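Local coordinates for protein transcriptional regulator (TetR/AcrR family) (Bacillus halodurans, PDB 5GP9) that probably acts as a DNA-binding repressor of fatty acid degradation genes, with fatty-acid-type molecules likely serving as its effectors, at residues 46-49 and 50-54; 160-163 and 164-168; 26-29 and 30-33. One frame throughout, in Å; residues are numbered along the deposited sequence.

In the fold
Interactions 1 and 3 lie close together within the DNA-binding region, their centres about 11 Å apart, and each is the start of a helix. At 46-54 the N-cap side chain accepts from the helix backbone and an aspartate reaches back to the loop; at 26-33 a lysine does the reaching, as donor. Both are partly buried, and Lys50 NZ ties them together by its probable hydrogen bond to Ala27 O. Interaction 2 is different in kind: 160-168 is the C-terminal part of helix 149-169, a mostly buried contact about 27 Å from either of the others between centres, where valines pack inward and Asp161 touches bound palmitic acid.

Interaction 1. Residues 46-49 and 50-54; sequences YFNN and KEDVL
Asn49 O accepts from Val53 N at 3.2 Å, the first good i to i+4 bond of the helix that opens at Lys50, while the preceding loop runs past the same turn and brings the CA of Phe47 near that of Val53. Asn49 is the N-cap. Its CG sits between the backbone N and the carbonyl carbon (chi1 69°), which swings the amide over the helix start and lets OD1 take Asp52 N at 3.0 Å. The N-H comes in from above the plane of that amide, so no lone pair points straight at it. Asp52 answers in the other direction: OD2 accepts from Asn48 N at 3.0 Å, nearly straight at 160°, through the lone pair facing away from the other carboxylate oxygen. Because the acceptor serves Asn48 and not the cap residue itself, this falls short of a classical capping box. A water donates to both Asp52 OD2 and Tyr46 O, extending the link two residues further back, to Tyr46. Asp52 OD2 also lies at the edge of the Phe47 ring, in its plane. One face of that ring receives Val53 CA as a CH-pi contact, 4.3 Å from the centroid, and Phe47 CB meets Val53 CG2 at 3.7 Å. The loop joins helix 40-46, which in a TetR-type helix-turn-helix would be the recognition helix, to helix 50-74, with Phe47 on Ile11 and Val53 on Ala15 of helix 8-26, and Lys50 reaching Tyr24 of that same helix.

Interaction 2. Residues 160-163 and 164-168; sequences LDEV and VTNWV
Val164 packs tightly against the turn before it: its N donates to Leu160 O at 3.0 Å, and CG2, held beside the backbone N, lies 3.2 Å from the same oxygen. Thr165 N to Asp161 O and Trp167 N to Val163 O carry the regular helical ladder on. Leu160, Val163 and Val164 all turn into the protein, so this side of the helix is dense and apolar. The less buried side, next to the second subunit, belongs to Glu162 and Asn166, both partly exposed. Here Glu162 O is gripped twice by one residue, since Asn166 N and Asn166 ND2 reach it from opposite faces of its carbonyl plane; the ND2 bond is 2.8 Å long. The same ND2 also donates to Glu162 OE2 at 3.1 Å, a more bent bond (139°) that meets the carboxylate from above its plane. Both acceptors lie close to the amide plane of Asn166, which should limit rotation of that group. Glu162 gets its carboxylate there by a bend at chi2 (73°). Between these two sides, a water donates to Asp161 OD2 at 2.8 Å and is hydrogen-bonded to Thr165 OG1. Asp161 also forms a salt bridge with Arg109, and its side chain touches the bound palmitic acid, placing this turn beside the ligand pocket. Around helix 149-169, Phe91 of helix 79-95 covers Leu160, Val163 and Val164; Gln105 of helix 98-107 bonds Asp161 and Thr165; and Gln154 of the second subunit packs on Glu162 and Asn166.

Interaction 3. Residues 26-29 and 30-33; sequences QAQV and SKIA
Lys31 reaches back along the chain to meet Gln26 and Gln28. Its first torsion sets CG opposite the carbonyl carbon and beside the backbone N (chi1 -64°), a choice that aims the side chain at the helix start, and from there the chain runs out extended. NZ then donates to Gln26 O at 2.6 Å, in the carbonyl plane, giving that carbonyl a charged partner. The methylenes follow the loop on the way, with CD 3.6 Å from Gln26 O. Gln28 comes over to the same ammonium: its chain bends at chi2, and OE1 lies 3.2 Å from NZ in a weak bond. The two side chains meet at a slant, OE1 also touching Lys31 CE. Gln28 holds the N-cap position, and its backbone oxygen starts the helical bonding by accepting from Ile32 N at 3.1 Å. This is the entry to helix 29-36, the first helix of the predicted helix-turn-helix, whose other helix, 40-46, would enter the DNA groove as in other TetR relatives. Ile32 places CG1 beside its backbone N, so that this branch lies 3.5 Å from Gln28 O, while the side chain as a whole packs on Ala15 of helix 8-26. One residue on, Ala33 N donates to Val29 O at 2.8 Å, and the Ala33 methyl sits close to that oxygen. Val29 packs on Ile43 and Tyr44 of helix 40-46, while Ser30 and Ala33 meet Asp40 at the start of that helix.

Interaction 1. Residues 46-49 and 50-54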
loop_
_atom_site.group_PDB
_atom_site.type_symbol
_atom_site.label_atom_id
_atom_site.label_comp_id
_atom_site.label_asym_id
_atom_site.label_seq_id
_atom_site.Cartn_x
_atom_site.Cartn_y
_atom_site.Cartn_z
ATOM N N TYR A 46 15.403 -26.308 8.926
ATOM C CA TYR A 46 14.574 -25.867 7.811
ATOM C C TYR A 46 14.868 -24.434 7.374
ATOM O O TYR A 46 14.839 -24.159 6.189
ATOM C CB TYR A 46 13.089 -26.016 8.185
ATOM C CG TYR A 46 12.569 -27.434 8.002
ATOM C CD1 TYR A 46 12.798 -28.426 8.955
ATOM C CD2 TYR A 46 11.745 -27.755 6.870
ATOM C CE1 TYR A 46 12.353 -29.752 8.743
ATOM C CE2 TYR A 46 11.257 -29.057 6.681
ATOM C CZ TYR A 46 11.510 -30.041 7.607
ATOM O OH TYR A 46 11.018 -31.338 7.363
ATOM N N PHE A 47 15.136 -23.576 8.345
ATOM C CA PHE A 47 15.264 -22.124 8.233
ATOM C C PHE A 47 16.381 -21.553 9.154
ATOM O O PHE A 47 16.461 -21.917 10.330
ATOM C CB PHE A 47 13.952 -21.460 8.653
ATOM C CG PHE A 47 12.764 -21.948 7.869
ATOM C CD1 PHE A 47 12.533 -21.553 6.572
ATOM C CD2 PHE A 47 11.883 -22.827 8.466
ATOM C CE1 PHE A 47 11.483 -22.065 5.826
ATOM C CE2 PHE A 47 10.804 -23.252 7.744
ATOM C CZ PHE A 47 10.644 -22.912 6.449
ATOM N N ASN A 48 17.122 -20.554 8.670
ATOM C CA ASN A 48 18.238 -19.935 9.449
ATOM C C ASN A 48 17.803 -19.053 10.612
ATOM O O ASN A 48 18.425 -19.038 11.660
ATOM C CB ASN A 48 19.169 -19.141 8.470
ATOM C CG ASN A 48 19.970 -20.061 7.523
ATOM O OD1 ASN A 48 21.125 -20.350 7.808
ATOM N ND2 ASN A 48 19.375 -20.544 6.430
ATOM N N ASN A 49 16.702 -18.317 10.465
ATOM C CA ASN A 49 16.272 -17.372 11.432
ATOM C C ASN A 49 14.861 -16.954 11.036
ATOM O O ASN A 49 14.333 -17.445 10.022
ATOM C CB ASN A 49 17.214 -16.126 11.486
ATOM C CG ASN A 49 17.133 -15.267 10.242
ATOM O OD1 ASN A 49 16.723 -15.730 9.140
ATOM N ND2 ASN A 49 17.575 -13.981 10.387
ATOM N N LYS A 50 14.298 -16.083 11.838
ATOM C CA LYS A 50 12.933 -15.604 11.655
ATOM C C LYS A 50 12.665 -15.038 10.258
ATOM O O LYS A 50 11.614 -15.260 9.681
ATOM C CB LYS A 50 12.650 -14.577 12.746
ATOM C CG LYS A 50 11.304 -13.901 12.666
ATOM C CD LYS A 50 11.017 -13.116 13.914
ATOM C CE LYS A 50 12.036 -12.008 14.179
ATOM N NZ LYS A 50 11.336 -11.062 15.079
ATOM N N GLU A 51 13.621 -14.273 9.720
ATOM C CA GLU A 51 13.464 -13.649 8.393
ATOM C C GLU A 51 13.388 -14.601 7.319
ATOM O O GLU A 51 12.608 -14.462 6.354
ATOM C CB GLU A 51 14.627 -12.664 8.063
ATOM C CG GLU A 51 14.244 -11.245 8.380
ATOM C CD GLU A 51 15.186 -10.173 7.865
ATOM O OE1 GLU A 51 15.901 -10.395 6.816
ATOM O OE2 GLU A 51 15.150 -9.126 8.580
ATOM N N ASP A 52 14.185 -15.634 7.453
ATOM C CA ASP A 52 14.212 -16.637 6.461
ATOM C C ASP A 52 12.862 -17.394 6.432
ATOM O O ASP A 52 12.382 -17.757 5.306
ATOM C CB ASP A 52 15.349 -17.604 6.751
ATOM C CG ASP A 52 15.496 -18.653 5.711
ATOM O OD1 ASP A 52 15.203 -18.449 4.516
ATOM O OD2 ASP A 52 15.891 -19.754 6.057
ATOM N N VAL A 53 12.287 -17.590 7.617
ATOM C CA VAL A 53 10.918 -18.264 7.752
ATOM C C VAL A 53 9.863 -17.428 7.014
ATOM O O VAL A 53 9.127 -17.940 6.132
ATOM C CB VAL A 53 10.433 -18.421 9.222
ATOM C CG1 VAL A 53 9.047 -19.113 9.242
ATOM C CG2 VAL A 53 11.425 -19.211 10.110
ATOM N N LEU A 54 9.891 -16.153 7.309
ATOM C CA LEU A 54 9.004 -15.143 6.661
ATOM C C LEU A 54 9.105 -15.027 5.152
ATOM O O LEU A 54 8.106 -15.147 4.450
ATOM C CB LEU A 54 9.167 -13.812 7.371
ATOM C CG LEU A 54 8.272 -12.609 6.959
ATOM C CD1 LEU A 54 6.830 -12.902 7.274
ATOM C CD2 LEU A 54 8.708 -11.336 7.619
HETATM O O HOH W 1 15.484 -21.809 4.733
#

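Interaction 2. Residues 160-163 and 164-168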
loop_
_atom_site.group_PDB
_atom_site.type_symbol
_atom_site.label_atom_id
_atom_site.label_comp_id
_atom_site.label_asym_id
_atom_site.label_seq_id
_atom_site.Cartn_x
_atom_site.Cartn_y
_atom_site.Cartn_z
ATOM N N LEU A 160 -6.574 -3.226 -5.050
ATOM C CA LEU A 160 -6.906 -4.490 -4.318
ATOM C C LEU A 160 -6.223 -4.564 -2.964
ATOM O O LEU A 160 -6.800 -4.835 -1.941
ATOM C CB LEU A 160 -6.525 -5.659 -5.149
ATOM C CG LEU A 160 -7.208 -5.893 -6.479
ATOM C CD1 LEU A 160 -6.734 -7.150 -7.206
ATOM C CD2 LEU A 160 -8.715 -5.919 -6.344
ATOM N N ASP A 161 -4.972 -4.118 -2.926
ATOM C CA ASP A 161 -4.222 -4.134 -1.700
ATOM C C ASP A 161 -4.766 -3.202 -0.679
ATOM O O ASP A 161 -4.796 -3.513 0.542
ATOM C CB ASP A 161 -2.724 -3.800 -2.003
ATOM C CG ASP A 161 -1.778 -4.282 -0.921
ATOM O OD1 ASP A 161 -1.820 -5.404 -0.386
ATOM O OD2 ASP A 161 -0.991 -3.415 -0.479
ATOM N N GLU A 162 -5.171 -2.013 -1.075
ATOM C CA GLU A 162 -5.748 -1.043 -0.221
ATOM C C GLU A 162 -7.098 -1.494 0.346
ATOM O O GLU A 162 -7.348 -1.322 1.528
ATOM C CB GLU A 162 -5.858 0.298 -0.895
ATOM C CG GLU A 162 -6.405 1.449 -0.079
ATOM C CD GLU A 162 -5.417 1.977 0.987
ATOM O OE1 GLU A 162 -4.234 1.642 0.904
ATOM O OE2 GLU A 162 -5.863 2.681 1.868
ATOM N N VAL A 163 -7.930 -2.099 -0.504
ATOM C CA VAL A 163 -9.232 -2.634 -0.036
ATOM C C VAL A 163 -8.960 -3.707 1.045
ATOM O O VAL A 163 -9.503 -3.650 2.135
ATOM C CB VAL A 163 -10.033 -3.167 -1.212
ATOM C CG1 VAL A 163 -11.272 -3.977 -0.686
ATOM C CG2 VAL A 163 -10.394 -2.045 -2.132
ATOM N N VAL A 164 -8.047 -4.646 0.798
ATOM C CA VAL A 164 -7.732 -5.739 1.764
ATOM C C VAL A 164 -7.175 -5.144 3.071
ATOM O O VAL A 164 -7.579 -5.569 4.172
ATOM C CB VAL A 164 -6.727 -6.805 1.198
ATOM C CG1 VAL A 164 -6.433 -7.848 2.284
ATOM C CG2 VAL A 164 -7.302 -7.441 -0.081
ATOM N N THR A 165 -6.272 -4.157 2.969
ATOM C CA THR A 165 -5.736 -3.538 4.166
ATOM C C THR A 165 -6.785 -2.909 5.023
ATOM O O THR A 165 -6.754 -3.007 6.267
ATOM C CB THR A 165 -4.598 -2.580 3.872
ATOM O OG1 THR A 165 -3.518 -3.362 3.393
ATOM C CG2 THR A 165 -4.170 -1.828 5.061
ATOM N N ASN A 166 -7.747 -2.248 4.390
ATOM C CA ASN A 166 -8.778 -1.633 5.146
ATOM C C ASN A 166 -9.665 -2.656 5.914
ATOM O O ASN A 166 -10.049 -2.375 7.047
ATOM C CB ASN A 166 -9.565 -0.679 4.253
ATOM C CG ASN A 166 -8.857 0.693 4.183
ATOM O OD1 ASN A 166 -9.011 1.524 5.093
ATOM N ND2 ASN A 166 -8.013 0.897 3.180
ATOM N N TRP A 167 -9.859 -3.818 5.319
ATOM C CA TRP A 167 -10.656 -4.910 5.892
ATOM C C TRP A 167 -9.889 -5.471 7.092
ATOM O O TRP A 167 -10.418 -5.616 8.199
ATOM C CB TRP A 167 -10.893 -5.915 4.830
ATOM C CG TRP A 167 -11.352 -7.292 5.189
ATOM C CD1 TRP A 167 -12.649 -7.696 5.569
ATOM C CD2 TRP A 167 -10.555 -8.462 5.195
ATOM N NE1 TRP A 167 -12.664 -9.037 5.799
ATOM C CE2 TRP A 167 -11.399 -9.544 5.580
ATOM C CE3 TRP A 167 -9.199 -8.726 4.867
ATOM C CZ2 TRP A 167 -10.938 -10.840 5.651
ATOM C CZ3 TRP A 167 -8.746 -10.027 4.912
ATOM C CH2 TRP A 167 -9.599 -11.076 5.276
ATOM N N VAL A 168 -8.578 -5.692 6.921
ATOM C CA VAL A 168 -7.703 -6.086 8.055
ATOM C C VAL A 168 -7.669 -5.073 9.197
ATOM O O VAL A 168 -7.747 -5.483 10.366
ATOM C CB VAL A 168 -6.283 -6.457 7.599
ATOM C CG1 VAL A 168 -5.332 -6.581 8.783
ATOM C CG2 VAL A 168 -6.261 -7.708 6.776
HETATM O O HOH W 2 -1.694 -2.144 1.904
#

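Interaction 3. Residues 26-29 and 30-33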
loop_
_atom_site.group_PDB
_atom_site.type_symbol
_atom_site.label_atom_id
_atom_site.label_comp_id
_atom_site.label_asym_id
_atom_site.label_seq_id
_atom_site.Cartn_x
_atom_site.Cartn_y
_atom_site.Cartn_z
ATOM N N GLN A 26 8.076 -9.217 18.066
ATOM C CA GLN A 26 7.978 -10.144 19.167
ATOM C C GLN A 26 7.954 -11.648 18.786
ATOM O O GLN A 26 8.139 -12.498 19.651
ATOM C CB GLN A 26 6.716 -9.849 19.969
ATOM C CG GLN A 26 6.812 -8.613 20.829
ATOM C CD GLN A 26 5.570 -8.405 21.665
ATOM O OE1 GLN A 26 4.637 -9.223 21.663
ATOM N NE2 GLN A 26 5.553 -7.306 22.401
ATOM N N ALA A 27 7.682 -11.998 17.534
ATOM C CA ALA A 27 7.733 -13.403 17.117
ATOM C C ALA A 27 9.187 -13.860 17.285
ATOM O O ALA A 27 10.089 -13.118 16.967
ATOM C CB ALA A 27 7.281 -13.562 15.672
ATOM N N GLN A 28 9.405 -15.032 17.866
ATOM C CA GLN A 28 10.721 -15.614 18.016
ATOM C C GLN A 28 10.672 -17.052 17.614
ATOM O O GLN A 28 9.654 -17.695 17.764
ATOM C CB GLN A 28 11.161 -15.534 19.476
ATOM C CG GLN A 28 11.991 -14.286 19.786
ATOM C CD GLN A 28 11.567 -13.670 21.073
ATOM O OE1 GLN A 28 11.178 -14.378 22.005
ATOM N NE2 GLN A 28 11.571 -12.345 21.123
ATOM N N VAL A 29 11.795 -17.571 17.201
ATOM C CA VAL A 29 11.879 -18.924 16.708
ATOM C C VAL A 29 11.436 -19.929 17.764
ATOM O O VAL A 29 10.702 -20.876 17.415
ATOM C CB VAL A 29 13.277 -19.212 16.148
ATOM C CG1 VAL A 29 13.496 -20.710 15.927
ATOM C CG2 VAL A 29 13.498 -18.431 14.871
ATOM N N SER A 30 11.788 -19.693 19.044
ATOM C CA SER A 30 11.251 -20.475 20.175
ATOM C C SER A 30 9.760 -20.616 20.208
ATOM O O SER A 30 9.262 -21.695 20.454
ATOM C CB SER A 30 11.624 -19.845 21.532
ATOM O OG SER A 30 12.972 -19.505 21.499
ATOM N N LYS A 31 9.046 -19.503 20.035
ATOM C CA LYS A 31 7.592 -19.469 20.023
ATOM C C LYS A 31 7.008 -20.209 18.792
ATOM O O LYS A 31 6.044 -20.951 18.960
ATOM C CB LYS A 31 7.043 -18.020 20.033
ATOM C CG LYS A 31 7.369 -17.210 21.291
ATOM C CD LYS A 31 7.245 -15.685 21.114
ATOM C CE LYS A 31 7.988 -14.982 22.264
ATOM N NZ LYS A 31 8.125 -13.527 22.032
ATOM N N ILE A 32 7.637 -20.020 17.637
ATOM C CA ILE A 32 7.234 -20.681 16.390
ATOM C C ILE A 32 7.383 -22.205 16.612
ATOM O O ILE A 32 6.509 -22.961 16.262
ATOM C CB ILE A 32 8.027 -20.164 15.178
ATOM C CG1 ILE A 32 7.769 -18.618 15.003
ATOM C CG2 ILE A 32 7.663 -20.952 13.922
ATOM C CD1 ILE A 32 8.502 -18.013 13.852
ATOM N N ALA A 33 8.493 -22.627 17.226
ATOM C CA ALA A 33 8.774 -24.041 17.462
ATOM C C ALA A 33 7.696 -24.641 18.360
ATOM O O ALA A 33 7.135 -25.679 17.987
ATOM C CB ALA A 33 10.184 -24.170 18.119
#